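Local coordinates for protein maltose operon transcriptional repressor (PDB 3HCW) that probably represses transcription of the maltose operon by binding DNA, its C-terminal, periplasmic-binding-protein-like part probably sensing a small-molecule effector, at residues I243-R248 and I275-K280; T109-D114 and Q252-A257; F136-G141 and I166-N171; R22-Y27 and S198-L203; L12-S17 and T45-S50. One frame throughout, in Å; residues are numbered along the deposited sequence.

Interaction 1. Residues I243-R248 and I275-K280; sequences IDIKPR and IDTELK
Two short strand ends run antiparallel here, Asp-244 and Glu-278 facing each other as a hydrogen-bonded pair and Ile-243 and Leu-279 as a non-hydrogen-bonded one. Asp-244 N gives a 2.7 Å bond to Glu-278 O, and Glu-278 N returns one of 3.1 Å to Asp-244 O, in the carbonyl plane on a lone pair. On the face carrying Asp-244 and Glu-278, four charges alternate in a closed salt-bridge network. Asp-244 OD2 takes two lysines: Lys-280 NZ comes to its anti lone pair at 3.0 Å, while Lys-246 NZ sits above the carboxylate plane at 2.7 Å. Lys-246 can fold back this way because its chain bends at chi2 (-79°), and its NZ then meets Glu-278 OE1 at 2.9 Å, nearly in line with the C-O bond. A weak bond from Lys-280 NZ to Glu-278 OE1 completes the circuit, so each ammonium lies between two carboxylates, which should offset the closeness of like charges. Asp-244 also makes an Asx turn, OD1 receiving Lys-246 N at 3.2 Å just before helix 247-263 starts. Elsewhere the packing is apolar: Ile-243 CG2 lies 3.6 Å from Thr-277 CB, and Ile-243 CD1 reaches Leu-279 CD1 at 4.0 Å. As in LacI/GalR-type regulators, these residues probably belong to the crossovers between the lobes. Helix 115-129 covers Ile-243 and Leu-279 through Leu-122, Ile-275 packs on helix 247-263, and Asn-113 of strand 110-113 donates to the carbonyls of Ile-245 and Ile-275.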
# COMPACT_ATOMS: atom_id res chain seq x y z
N ILE A 243 16.73 0.00 -2.56
CA ILE A 243 17.06 1.34 -2.95
C ILE A 243 15.84 2.22 -2.71
O ILE A 243 14.77 1.98 -3.30
CB ILE A 243 17.45 1.40 -4.45
CG1 ILE A 243 18.67 0.51 -4.74
CG2 ILE A 243 17.71 2.84 -4.86
CD1 ILE A 243 20.00 1.00 -4.12
N ASP A 244 15.99 3.22 -1.85
CA ASP A 244 14.97 4.23 -1.63
C ASP A 244 15.00 5.25 -2.78
O ASP A 244 15.98 5.95 -2.97
CB ASP A 244 15.23 4.90 -0.28
CG ASP A 244 14.18 5.94 0.09
OD1 ASP A 244 13.17 6.08 -0.63
OD2 ASP A 244 14.37 6.60 1.13
N ILE A 245 13.92 5.35 -3.55
CA ILE A 245 13.95 6.20 -4.75
C ILE A 245 13.19 7.52 -4.57
O ILE A 245 12.88 8.22 -5.55
CB ILE A 245 13.50 5.43 -6.02
CG1 ILE A 245 12.02 5.05 -5.95
CG2 ILE A 245 14.37 4.21 -6.24
CD1 ILE A 245 11.47 4.46 -7.24
N LYS A 246 12.93 7.85 -3.30
CA LYS A 246 12.30 9.09 -2.86
C LYS A 246 11.06 9.51 -3.68
O LYS A 246 11.06 10.58 -4.31
CB LYS A 246 13.34 10.23 -2.85
CG LYS A 246 14.74 9.83 -2.38
CD LYS A 246 14.82 9.74 -0.86
CE LYS A 246 16.16 9.15 -0.44
NZ LYS A 246 16.14 8.65 0.96
N PRO A 247 10.01 8.67 -3.68
CA PRO A 247 8.83 8.97 -4.53
C PRO A 247 8.04 10.22 -4.12
O PRO A 247 7.47 10.91 -4.98
CB PRO A 247 7.99 7.68 -4.45
CG PRO A 247 8.42 7.01 -3.16
CD PRO A 247 9.86 7.39 -2.94
N ARG A 248 8.04 10.54 -2.83
CA ARG A 248 7.39 11.76 -2.36
C ARG A 248 8.14 13.00 -2.84
O ARG A 248 7.51 13.99 -3.22
CB ARG A 248 7.23 11.76 -0.84
CG ARG A 248 6.20 12.75 -0.36
CD ARG A 248 5.89 12.53 1.10
NE ARG A 248 5.05 13.60 1.61
CZ ARG A 248 4.49 13.61 2.82
NH1 ARG A 248 3.74 14.64 3.19
NH2 ARG A 248 4.68 12.59 3.64
N ILE A 275 16.65 13.15 -8.89
CA ILE A 275 16.49 12.93 -7.45
C ILE A 275 17.41 11.78 -7.03
O ILE A 275 17.34 10.68 -7.60
CB ILE A 275 14.99 12.67 -7.08
CG1 ILE A 275 14.23 13.98 -6.97
CG2 ILE A 275 14.82 11.92 -5.77
CD1 ILE A 275 13.49 14.36 -8.20
N ASP A 276 18.27 12.04 -6.05
CA ASP A 276 19.24 11.06 -5.55
C ASP A 276 18.54 9.93 -4.82
O ASP A 276 17.56 10.15 -4.14
CB ASP A 276 20.24 11.71 -4.58
CG ASP A 276 21.17 12.72 -5.25
OD1 ASP A 276 21.49 12.58 -6.46
OD2 ASP A 276 21.62 13.65 -4.53
N THR A 277 19.08 8.72 -4.95
CA THR A 277 18.53 7.56 -4.28
C THR A 277 19.43 7.14 -3.11
O THR A 277 20.52 7.67 -2.93
CB THR A 277 18.35 6.40 -5.26
OG1 THR A 277 19.63 5.97 -5.71
CG2 THR A 277 17.48 6.82 -6.47
N GLU A 278 18.97 6.18 -2.32
CA GLU A 278 19.71 5.74 -1.16
C GLU A 278 19.50 4.25 -0.88
O GLU A 278 18.37 3.79 -0.71
CB GLU A 278 19.31 6.58 0.07
CG GLU A 278 19.90 6.10 1.38
CD GLU A 278 19.40 6.90 2.59
OE1 GLU A 278 18.44 7.69 2.45
OE2 GLU A 278 19.98 6.74 3.69
N LEU A 279 20.60 3.51 -0.86
CA LEU A 279 20.61 2.13 -0.41
C LEU A 279 20.29 2.05 1.08
O LEU A 279 20.88 2.76 1.89
CB LEU A 279 21.97 1.49 -0.71
CG LEU A 279 22.22 0.05 -0.21
CD1 LEU A 279 21.37 -0.94 -0.95
CD2 LEU A 279 23.68 -0.31 -0.33
N LYS A 280 19.32 1.20 1.42
CA LYS A 280 18.97 0.84 2.79
C LYS A 280 19.27 -0.65 2.97
O LYS A 280 18.56 -1.50 2.42
CB LYS A 280 17.48 1.08 3.08
CG LYS A 280 16.95 2.50 2.85
CD LYS A 280 17.03 3.35 4.11
CE LYS A 280 16.09 4.55 4.06
NZ LYS A 280 16.43 5.49 2.95

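Interaction 2. Residues T109-D114 and Q252-A257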
# COMPACT_ATOMS: atom_id res chain seq x y z
N THR A 109 10.25 19.20 -19.63
CA THR A 109 10.86 18.87 -18.35
C THR A 109 10.57 17.44 -17.91
O THR A 109 9.42 17.00 -17.92
CB THR A 109 10.43 19.87 -17.25
OG1 THR A 109 10.95 21.16 -17.58
CG2 THR A 109 10.99 19.48 -15.88
N HIS A 110 11.64 16.71 -17.57
CA HIS A 110 11.54 15.37 -17.01
C HIS A 110 12.07 15.36 -15.58
O HIS A 110 13.02 16.07 -15.24
CB HIS A 110 12.33 14.38 -17.85
CG HIS A 110 11.66 14.00 -19.13
ND1 HIS A 110 11.22 12.72 -19.39
CD2 HIS A 110 11.38 14.72 -20.24
CE1 HIS A 110 10.69 12.67 -20.60
NE2 HIS A 110 10.78 13.87 -21.14
N ILE A 111 11.43 14.55 -14.74
CA ILE A 111 11.87 14.34 -13.36
C ILE A 111 12.09 12.84 -13.17
O ILE A 111 11.18 12.05 -13.35
CB ILE A 111 10.84 14.93 -12.33
CG1 ILE A 111 10.86 16.46 -12.35
CG2 ILE A 111 11.17 14.49 -10.93
CD1 ILE A 111 9.80 17.07 -13.18
N ASP A 112 13.31 12.46 -12.83
CA ASP A 112 13.65 11.04 -12.72
C ASP A 112 14.59 10.79 -11.54
O ASP A 112 15.11 11.74 -10.93
CB ASP A 112 14.31 10.59 -14.03
CG ASP A 112 14.08 9.11 -14.35
OD1 ASP A 112 13.35 8.42 -13.61
OD2 ASP A 112 14.65 8.64 -15.35
N ASN A 113 14.77 9.51 -11.20
CA ASN A 113 15.96 9.07 -10.46
C ASN A 113 16.99 8.69 -11.51
O ASN A 113 16.65 8.53 -12.70
CB ASN A 113 15.67 7.81 -9.64
CG ASN A 113 14.56 8.00 -8.63
OD1 ASN A 113 13.51 7.38 -8.73
ND2 ASN A 113 14.81 8.85 -7.64
N ASP A 114 18.24 8.52 -11.08
CA ASP A 114 19.26 7.90 -11.92
C ASP A 114 19.15 6.40 -11.70
O ASP A 114 19.67 5.85 -10.72
CB ASP A 114 20.67 8.46 -11.60
CG ASP A 114 21.74 7.97 -12.59
OD1 ASP A 114 22.84 8.57 -12.61
OD2 ASP A 114 21.52 6.99 -13.32
N GLN A 252 6.79 15.96 -5.38
CA GLN A 252 6.90 17.37 -5.00
C GLN A 252 7.62 18.16 -6.08
O GLN A 252 7.19 19.25 -6.43
CB GLN A 252 7.60 17.53 -3.65
CG GLN A 252 6.75 17.11 -2.47
CD GLN A 252 7.53 17.08 -1.15
OE1 GLN A 252 8.74 17.30 -1.13
NE2 GLN A 252 6.83 16.82 -0.06
N GLN A 253 8.71 17.60 -6.61
CA GLN A 253 9.49 18.24 -7.68
C GLN A 253 8.70 18.38 -8.99
O GLN A 253 8.81 19.39 -9.68
CB GLN A 253 10.78 17.47 -7.93
CG GLN A 253 11.80 17.52 -6.79
CD GLN A 253 12.47 18.87 -6.64
OE1 GLN A 253 12.97 19.43 -7.62
NE2 GLN A 253 12.49 19.39 -5.43
N ALA A 254 7.90 17.37 -9.32
CA ALA A 254 7.05 17.42 -10.52
C ALA A 254 5.96 18.46 -10.36
O ALA A 254 5.64 19.18 -11.32
CB ALA A 254 6.45 16.06 -10.80
N GLY A 255 5.40 18.54 -9.15
CA GLY A 255 4.39 19.53 -8.78
C GLY A 255 4.92 20.96 -8.87
O GLY A 255 4.26 21.83 -9.44
N SER A 256 6.10 21.18 -8.31
CA SER A 256 6.79 22.47 -8.43
C SER A 256 7.09 22.87 -9.87
O SER A 256 6.85 24.02 -10.25
CB SER A 256 8.07 22.46 -7.60
OG SER A 256 7.75 22.38 -6.22
N ALA A 257 7.61 21.92 -10.66
CA ALA A 257 7.97 22.16 -12.06
C ALA A 257 6.77 22.61 -12.90
O ALA A 257 6.88 23.58 -13.64
CB ALA A 257 8.59 20.92 -12.69
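On the helix that brings Ala-254 and Ala-257 against Ile-111, one carbonyl is held twice: Gln-252 O receives the helical bond from Ser-256 N at 2.9 Å and a second bond from Ser-256 OG at 3.2 Å. The two donors come to opposite faces of the carbonyl plane. The serine hydroxyl thus donates within its own helix, and Ser-256 does not touch the strand. The contact with strand 110-113 is apolar throughout. Helix and strand run almost antiparallel, 167° between their directions, with axes only 8.9 Å apart, a spacing that the small side chains of the helix permit. Ile-111 makes most of the strand's contact. Its CG1 branch lies beside the backbone N (chi1 -71°), and from there CD1 reaches Ala-254 CA at 3.8 Å and Ala-257 CB at 4.1 Å, the methyl resting on the helix surface between the two alanines. The other branch, CG2, meets Gln-253 CB at 4.2 Å, one residue before Ala-254, while the amide of that glutamine leads away from the strand. Two residues before Ile-111, Thr-109 presents its methyl to the helix, CG2 lying 4.2 Å from Ala-257 CB, and its OG1 bonds instead to Ile-270 O. Helix 247-263 in this way packs on one face of the sheet of an alpha/beta fold. Strand 94-97 extends the same surface through Ile-95 and Ile-97, strand 272-280 adjoins on the other flank with Val-273 and Ile-275, and helix 25-39 lies alongside, Thr-37 touching Gln-252 and Ser-256.

Interaction 3. Residues F136-G141 and I166-N171; sequences FITEKG and IIETSN
Phe-136 uses its O to accept from Ile-167 N at 2.9 Å, a nearly linear bond with the donor almost straight ahead of the carbonyl. Its CB touches Ile-166 CD1 at 3.8 Å, whereas the ring heads away from that isoleucine, presents its edge to Thr-138 CB and meets the ring of Phe-153. Ile-137 points to the other face, where its CG2 meets Thr-169 CG2 at 3.6 Å. Thr-138 uses both backbone polar atoms across the gap. Its N gives a 2.8 Å bond to Ile-167 O, and its O takes Thr-169 N at 2.9 Å from a donor tilted out of the carbonyl plane. These bonds are the regular parallel pattern of a beta-alpha-beta unit, in which strand 133-139 leads through helix 144-159 into strand 163-169, outermost of the sheet within this chain, the two strands twisted by 28°. Helix 144-159 covers the face of Phe-136, Thr-138 and Ile-166, and helix 173-187 packs on Thr-169. With OG1 of Thr-138 set opposite the backbone N (chi1 -166°), the hydroxyl bonds to Ser-146 OG and the methyl is left for the neighbouring strand, CG2 lying 3.8 Å from Glu-168 CG. Glu-139 turns its side chain toward Leu-199 and Leu-203. Lys-140 bends across the end of the partner, its CE lying over the Thr-169 to Ser-170 peptide. Its NZ donates to a water at 2.8 Å, which bonds weakly to Glu-168 O; Glu-168 OE1, at 4.3 Å from Lys-140 NZ, is too far for a salt bridge.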
# COMPACT_ATOMS: atom_id res chain seq x y z
N PHE A 136 18.36 -11.16 -12.09
CA PHE A 136 17.48 -9.99 -12.11
C PHE A 136 16.10 -10.40 -12.62
O PHE A 136 15.97 -11.00 -13.68
CB PHE A 136 18.02 -8.86 -12.99
CG PHE A 136 17.37 -7.52 -12.74
CD1 PHE A 136 17.95 -6.60 -11.85
CD2 PHE A 136 16.18 -7.16 -13.40
CE1 PHE A 136 17.36 -5.36 -11.60
CE2 PHE A 136 15.58 -5.92 -13.16
CZ PHE A 136 16.17 -5.01 -12.26
N ILE A 137 15.08 -10.05 -11.85
CA ILE A 137 13.71 -10.37 -12.22
C ILE A 137 12.94 -9.09 -12.57
O ILE A 137 12.90 -8.14 -11.80
CB ILE A 137 12.99 -11.19 -11.10
CG1 ILE A 137 13.82 -12.43 -10.74
CG2 ILE A 137 11.59 -11.58 -11.54
CD1 ILE A 137 13.14 -13.38 -9.78
N THR A 138 12.35 -9.07 -13.76
CA THR A 138 11.64 -7.89 -14.24
C THR A 138 10.20 -8.20 -14.71
O THR A 138 9.81 -9.36 -14.84
CB THR A 138 12.46 -7.12 -15.32
OG1 THR A 138 11.88 -5.83 -15.53
CG2 THR A 138 12.52 -7.89 -16.65
N GLU A 139 9.43 -7.13 -14.91
CA GLU A 139 8.06 -7.20 -15.40
C GLU A 139 7.99 -6.85 -16.88
O GLU A 139 8.81 -6.09 -17.37
CB GLU A 139 7.18 -6.20 -14.65
CG GLU A 139 6.44 -6.76 -13.44
CD GLU A 139 5.75 -5.67 -12.64
OE1 GLU A 139 6.39 -4.64 -12.32
OE2 GLU A 139 4.55 -5.84 -12.32
N LYS A 140 6.97 -7.36 -17.55
CA LYS A 140 6.74 -7.08 -18.96
C LYS A 140 6.38 -5.62 -19.24
O LYS A 140 6.00 -4.86 -18.33
CB LYS A 140 5.66 -8.02 -19.52
CG LYS A 140 5.56 -9.35 -18.78
CD LYS A 140 5.53 -10.51 -19.74
CE LYS A 140 5.60 -11.83 -18.99
NZ LYS A 140 6.40 -12.85 -19.72
N GLY A 141 6.49 -5.23 -20.51
CA GLY A 141 6.37 -3.84 -20.92
C GLY A 141 7.74 -3.30 -21.27
O GLY A 141 8.73 -3.64 -20.62
N ILE A 166 18.66 -12.85 -16.69
CA ILE A 166 17.49 -11.95 -16.61
C ILE A 166 16.25 -12.82 -16.80
O ILE A 166 16.20 -13.66 -17.71
CB ILE A 166 17.51 -10.83 -17.72
CG1 ILE A 166 18.86 -10.08 -17.80
CG2 ILE A 166 16.35 -9.84 -17.54
CD1 ILE A 166 19.26 -9.29 -16.55
N ILE A 167 15.27 -12.65 -15.92
CA ILE A 167 13.99 -13.33 -16.04
C ILE A 167 12.91 -12.26 -16.16
O ILE A 167 12.81 -11.37 -15.30
CB ILE A 167 13.67 -14.23 -14.82
CG1 ILE A 167 14.69 -15.37 -14.71
CG2 ILE A 167 12.22 -14.76 -14.88
CD1 ILE A 167 14.60 -16.15 -13.40
N GLU A 168 12.13 -12.33 -17.23
CA GLU A 168 10.97 -11.48 -17.40
C GLU A 168 9.72 -12.30 -17.09
O GLU A 168 9.53 -13.39 -17.62
CB GLU A 168 10.91 -10.94 -18.81
CG GLU A 168 10.05 -9.71 -18.96
CD GLU A 168 9.87 -9.32 -20.41
OE1 GLU A 168 9.31 -10.12 -21.19
OE2 GLU A 168 10.30 -8.20 -20.78
N THR A 169 8.88 -11.78 -16.21
CA THR A 169 7.75 -12.54 -15.73
C THR A 169 6.54 -11.65 -15.51
O THR A 169 6.69 -10.44 -15.33
CB THR A 169 8.10 -13.30 -14.43
OG1 THR A 169 6.97 -14.06 -13.97
CG2 THR A 169 8.54 -12.34 -13.34
N SER A 170 5.35 -12.25 -15.56
CA SER A 170 4.15 -11.59 -15.06
C SER A 170 4.07 -11.83 -13.56
O SER A 170 4.70 -12.75 -13.04
CB SER A 170 2.92 -12.16 -15.74
OG SER A 170 2.82 -13.55 -15.47
N ASN A 171 3.26 -11.04 -12.87
CA ASN A 171 3.01 -11.20 -11.42
C ASN A 171 2.20 -12.45 -10.98
O ASN A 171 1.89 -12.59 -9.80
CB ASN A 171 2.34 -9.93 -10.86
CG ASN A 171 0.96 -9.65 -11.47
OD1 ASN A 171 0.53 -10.31 -12.43
ND2 ASN A 171 0.26 -8.65 -10.92
O HOH W 1 6.37 -14.77 -17.73

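Interaction 4. Residues R22-Y27 and S198-L203; sequences RLNPFY and SLDAML
Asn-24 and Met-202 bring two helix starts face to face, their CA atoms 6.7 Å apart, each segment passing from a loop into the first turn of a helix. The N-cap residues meet across the gap. Asn-24 ND2 gives a weak bond of 3.4 Å to Asp-200 OD2, the two side chains coming from opposite directions with amide and carboxylate planes 31° apart. A water lies between Asn-24 OD1 and Asp-200 OD1, 2.6 Å from each. Each cap also serves its own helix: Phe-26 N donates to Asn-24 OD1 at 3.2 Å, and Met-202 N reaches Asp-200 OD2 from above the carboxylate plane, also at 3.2 Å. The N-terminus of helix 201-213 would probably favour the negative charge of Asp-200. Beside this polar pair, Met-202, curled at chi2 and chi3, slides past Asn-24 and presses CE on Pro-25 CD at 3.5 Å. The pair thus links helix 25-39 with helix 201-213, which as in related two-lobed regulators probably belong to different lobes flanking the cleft; Asp-200 OD1 also takes Asn-228 and a bound glycerol. Leu-232 of helix 231-234 closes over Pro-25 and Met-202, and Leu-23 of the second subunit packs on Pro-25.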
# COMPACT_ATOMS: atom_id res chain seq x y z
N ARG A 22 -2.55 0.93 -7.95
CA ARG A 22 -3.12 1.95 -7.05
C ARG A 22 -2.76 1.69 -5.58
O ARG A 22 -2.90 2.59 -4.74
CB ARG A 22 -4.63 2.09 -7.25
CG ARG A 22 -5.46 0.87 -6.84
CD ARG A 22 -6.88 1.29 -6.45
NE ARG A 22 -7.64 0.17 -5.89
CZ ARG A 22 -8.48 -0.60 -6.58
NH1 ARG A 22 -9.13 -1.58 -5.96
NH2 ARG A 22 -8.69 -0.39 -7.88
N LEU A 23 -2.32 0.47 -5.29
CA LEU A 23 -1.83 0.10 -3.95
C LEU A 23 -0.31 0.14 -3.90
O LEU A 23 0.28 -0.06 -2.83
CB LEU A 23 -2.27 -1.31 -3.56
CG LEU A 23 -3.62 -1.69 -2.92
CD1 LEU A 23 -4.84 -1.11 -3.64
CD2 LEU A 23 -3.70 -3.21 -2.86
N ASN A 24 0.31 0.39 -5.06
CA ASN A 24 1.76 0.49 -5.15
C ASN A 24 2.19 1.76 -4.43
O ASN A 24 1.79 2.85 -4.82
CB ASN A 24 2.22 0.53 -6.62
CG ASN A 24 3.66 0.10 -6.81
OD1 ASN A 24 4.56 0.54 -6.09
ND2 ASN A 24 3.88 -0.78 -7.78
N PRO A 25 3.02 1.61 -3.38
CA PRO A 25 3.54 2.72 -2.58
C PRO A 25 4.36 3.74 -3.37
O PRO A 25 4.64 4.82 -2.87
CB PRO A 25 4.45 2.02 -1.56
CG PRO A 25 3.93 0.65 -1.47
CD PRO A 25 3.51 0.32 -2.88
N PHE A 26 4.76 3.37 -4.59
CA PHE A 26 5.42 4.32 -5.48
C PHE A 26 4.43 5.39 -5.88
O PHE A 26 4.68 6.58 -5.67
CB PHE A 26 5.95 3.64 -6.75
CG PHE A 26 6.52 4.61 -7.75
CD1 PHE A 26 7.77 5.19 -7.55
CD2 PHE A 26 5.79 4.96 -8.89
CE1 PHE A 26 8.29 6.10 -8.47
CE2 PHE A 26 6.30 5.87 -9.81
CZ PHE A 26 7.55 6.44 -9.61
N TYR A 27 3.32 4.96 -6.46
CA TYR A 27 2.31 5.88 -6.93
C TYR A 27 1.61 6.59 -5.78
O TYR A 27 1.38 7.79 -5.85
CB TYR A 27 1.33 5.18 -7.87
CG TYR A 27 2.01 4.66 -9.11
CD1 TYR A 27 2.34 5.52 -10.16
CD2 TYR A 27 2.34 3.30 -9.24
CE1 TYR A 27 2.97 5.04 -11.32
CE2 TYR A 27 2.96 2.82 -10.39
CZ TYR A 27 3.28 3.70 -11.42
OH TYR A 27 3.90 3.23 -12.56
N SER A 198 14.89 -7.91 -7.76
CA SER A 198 13.65 -7.61 -8.47
C SER A 198 13.58 -6.13 -8.82
O SER A 198 14.02 -5.28 -8.04
CB SER A 198 12.41 -7.97 -7.64
OG SER A 198 12.44 -9.32 -7.23
N LEU A 199 12.98 -5.87 -9.97
CA LEU A 199 12.67 -4.55 -10.49
C LEU A 199 12.00 -3.57 -9.50
O LEU A 199 12.33 -2.38 -9.49
CB LEU A 199 11.76 -4.71 -11.71
CG LEU A 199 11.35 -3.43 -12.44
CD1 LEU A 199 12.58 -2.82 -13.10
CD2 LEU A 199 10.26 -3.69 -13.46
N ASP A 200 11.07 -4.07 -8.69
CA ASP A 200 10.18 -3.24 -7.90
C ASP A 200 9.65 -4.08 -6.74
O ASP A 200 9.48 -5.29 -6.88
CB ASP A 200 9.01 -2.75 -8.77
CG ASP A 200 7.93 -2.06 -7.97
OD1 ASP A 200 8.22 -0.98 -7.41
OD2 ASP A 200 6.79 -2.59 -7.89
N ALA A 201 9.37 -3.43 -5.62
CA ALA A 201 8.95 -4.07 -4.38
C ALA A 201 7.65 -4.90 -4.47
O ALA A 201 7.54 -5.93 -3.83
CB ALA A 201 8.82 -3.02 -3.29
N MET A 202 6.68 -4.44 -5.26
CA MET A 202 5.40 -5.15 -5.41
C MET A 202 5.59 -6.51 -6.09
O MET A 202 5.07 -7.52 -5.61
CB MET A 202 4.38 -4.27 -6.16
CG MET A 202 2.91 -4.61 -5.86
SD MET A 202 2.45 -4.74 -4.10
CE MET A 202 2.90 -3.12 -3.50
N LEU A 203 6.38 -6.53 -7.16
CA LEU A 203 6.80 -7.79 -7.77
C LEU A 203 7.67 -8.64 -6.81
O LEU A 203 7.47 -9.84 -6.69
CB LEU A 203 7.55 -7.52 -9.08
CG LEU A 203 8.17 -8.71 -9.83
CD1 LEU A 203 7.07 -9.66 -10.26
CD2 LEU A 203 8.99 -8.21 -11.04
O HOH W 2 6.66 -0.77 -5.31

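Interaction 5. Residues L12-S17 and T45-S50; sequences LVLKGS and TQTTVS
Leu-12 bonds to the second strand through both its N and its O: the N donates to Gln-46 O at 3.0 Å and the O accepts from Thr-48 N at 3.1 Å. Both bonds are close to straight at the hydrogen, although Leu-12 N stands well above the plane of the Gln-46 carbonyl. A side chain then takes over where the next backbone acceptor would be expected in a parallel pair. Thr-48 OG1 receives Leu-14 N at 3.0 Å with an angle of 168° at the hydrogen. The hydroxyl is there because chi1 (66°) sets it between the backbone N and the carbonyl carbon of Thr-48, and the pairing is thereby carried one step past the end of strand 44-47. Farther on, Ser-17 OG lies very near Val-49 O, but that serine is poorly ordered and the bond is doubtful. Side-chain packing flanks these bonds. Leu-12 CD1 crosses over Thr-45 at 3.7 Å from its CB and comes to 4.0 Å from Thr-47 OG1, while Leu-14 CD2 meets the methyl of Thr-47, CG2, at 3.8 Å. On the reverse side the methyls of Val-13 and Thr-48 touch, CG2 to CG2 4.2 Å. Helix 25-39 covers Leu-12 through Leu-31 and Ile-34 and reaches Leu-14 with Tyr-27; helix 53-65 lies on Thr-48 through Leu-56. Strand 9-13, helix 25-39 and strand 44-47 form a beta-alpha-beta unit whose last strand is the outermost of the sheet in this chain, an arrangement characteristic of the N-terminal lobe of periplasmic-binding-protein-like domains.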
# COMPACT_ATOMS: atom_id res chain seq x y z
N LEU A 12 -3.23 14.13 -13.80
CA LEU A 12 -2.14 13.21 -13.53
C LEU A 12 -2.38 11.86 -14.24
O LEU A 12 -3.21 11.07 -13.80
CB LEU A 12 -1.98 13.01 -12.02
CG LEU A 12 -2.10 14.28 -11.15
CD1 LEU A 12 -2.06 13.93 -9.69
CD2 LEU A 12 -1.04 15.34 -11.46
N VAL A 13 -1.64 11.61 -15.32
CA VAL A 13 -1.79 10.35 -16.08
C VAL A 13 -1.03 9.14 -15.50
O VAL A 13 0.20 9.12 -15.46
CB VAL A 13 -1.41 10.52 -17.57
CG1 VAL A 13 -1.83 9.29 -18.38
CG2 VAL A 13 -2.05 11.77 -18.15
N LEU A 14 -1.80 8.15 -15.07
CA LEU A 14 -1.29 6.89 -14.54
C LEU A 14 -1.20 5.81 -15.62
O LEU A 14 -1.85 5.90 -16.67
CB LEU A 14 -2.21 6.39 -13.41
CG LEU A 14 -1.94 6.61 -11.92
CD1 LEU A 14 -1.04 5.51 -11.38
CD2 LEU A 14 -1.38 7.98 -11.60
N LYS A 15 -0.39 4.79 -15.35
CA LYS A 15 -0.21 3.62 -16.22
C LYS A 15 -1.44 2.71 -16.21
O LYS A 15 -1.90 2.25 -17.26
CB LYS A 15 1.04 2.85 -15.75
CG LYS A 15 1.51 1.72 -16.66
CD LYS A 15 2.25 0.64 -15.85
CE LYS A 15 3.56 1.15 -15.24
NZ LYS A 15 4.22 0.14 -14.36
N GLY A 16 -1.98 2.46 -15.01
CA GLY A 16 -3.19 1.65 -14.83
C GLY A 16 -3.88 1.89 -13.49
O GLY A 16 -3.40 2.67 -12.67
N SER A 17 -5.02 1.22 -13.29
CA SER A 17 -5.81 1.37 -12.06
C SER A 17 -5.73 0.12 -11.20
O SER A 17 -6.32 0.07 -10.12
CB SER A 17 -7.28 1.62 -12.40
OG SER A 17 -7.42 2.18 -13.69
N THR A 45 -5.97 18.54 -8.34
CA THR A 45 -5.42 17.45 -9.14
C THR A 45 -6.51 16.48 -9.57
O THR A 45 -7.52 16.33 -8.88
CB THR A 45 -4.30 16.65 -8.41
OG1 THR A 45 -4.85 15.92 -7.31
CG2 THR A 45 -3.18 17.57 -7.90
N GLN A 46 -6.30 15.81 -10.70
CA GLN A 46 -7.25 14.84 -11.22
C GLN A 46 -6.53 13.64 -11.83
O GLN A 46 -6.03 13.70 -12.97
CB GLN A 46 -8.20 15.50 -12.22
CG GLN A 46 -9.47 14.71 -12.50
CD GLN A 46 -10.14 15.13 -13.80
OE1 GLN A 46 -10.40 16.31 -14.03
NE2 GLN A 46 -10.42 14.15 -14.66
N THR A 47 -6.50 12.56 -11.06
CA THR A 47 -5.85 11.30 -11.40
C THR A 47 -6.69 10.49 -12.39
O THR A 47 -7.86 10.20 -12.10
CB THR A 47 -5.63 10.46 -10.12
OG1 THR A 47 -4.98 11.25 -9.11
CG2 THR A 47 -4.80 9.22 -10.39
N THR A 48 -6.10 10.10 -13.52
CA THR A 48 -6.78 9.20 -14.49
C THR A 48 -7.10 7.86 -13.83
O THR A 48 -6.35 7.39 -12.96
CB THR A 48 -5.98 8.96 -15.81
OG1 THR A 48 -4.77 8.23 -15.54
CG2 THR A 48 -5.64 10.27 -16.52
N VAL A 49 -8.22 7.26 -14.25
CA VAL A 49 -8.75 6.06 -13.62
C VAL A 49 -8.79 4.87 -14.61
O VAL A 49 -9.21 3.76 -14.27
CB VAL A 49 -10.14 6.37 -12.96
CG1 VAL A 49 -11.29 6.34 -13.98
CG2 VAL A 49 -10.41 5.45 -11.76
N SER A 50 -8.31 5.12 -15.83
CA SER A 50 -8.32 4.15 -16.93
C SER A 50 -7.32 3.01 -16.74
O SER A 50 -6.27 3.19 -16.11
CB SER A 50 -8.02 4.87 -18.24
OG SER A 50 -9.04 4.66 -19.19

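Interactions 1, 2, 3 and 5 share one sheet system: interaction 5 lies toward one outer edge and interaction 3 at the other, their centres about 24 Å apart. Interaction 1 joins interaction 2 directly, Ile-275 N lying 2.9 Å from Asp-112 O, and both use helix 247-263. Interaction 4, its centre about 7 Å from that of the chain, probably joins the two lobes. It meets interaction 3 where Leu-199 N lies 2.9 Å from Ile-137 O, interaction 1 through Phe-26 and Ile-245, and interaction 5 through Tyr-27 and Leu-14. Glycerol, probably from the crystallisation liquor, is bound at more than one place, including Asp-112, Asn-113 and Asp-200, and may mark the effector cleft.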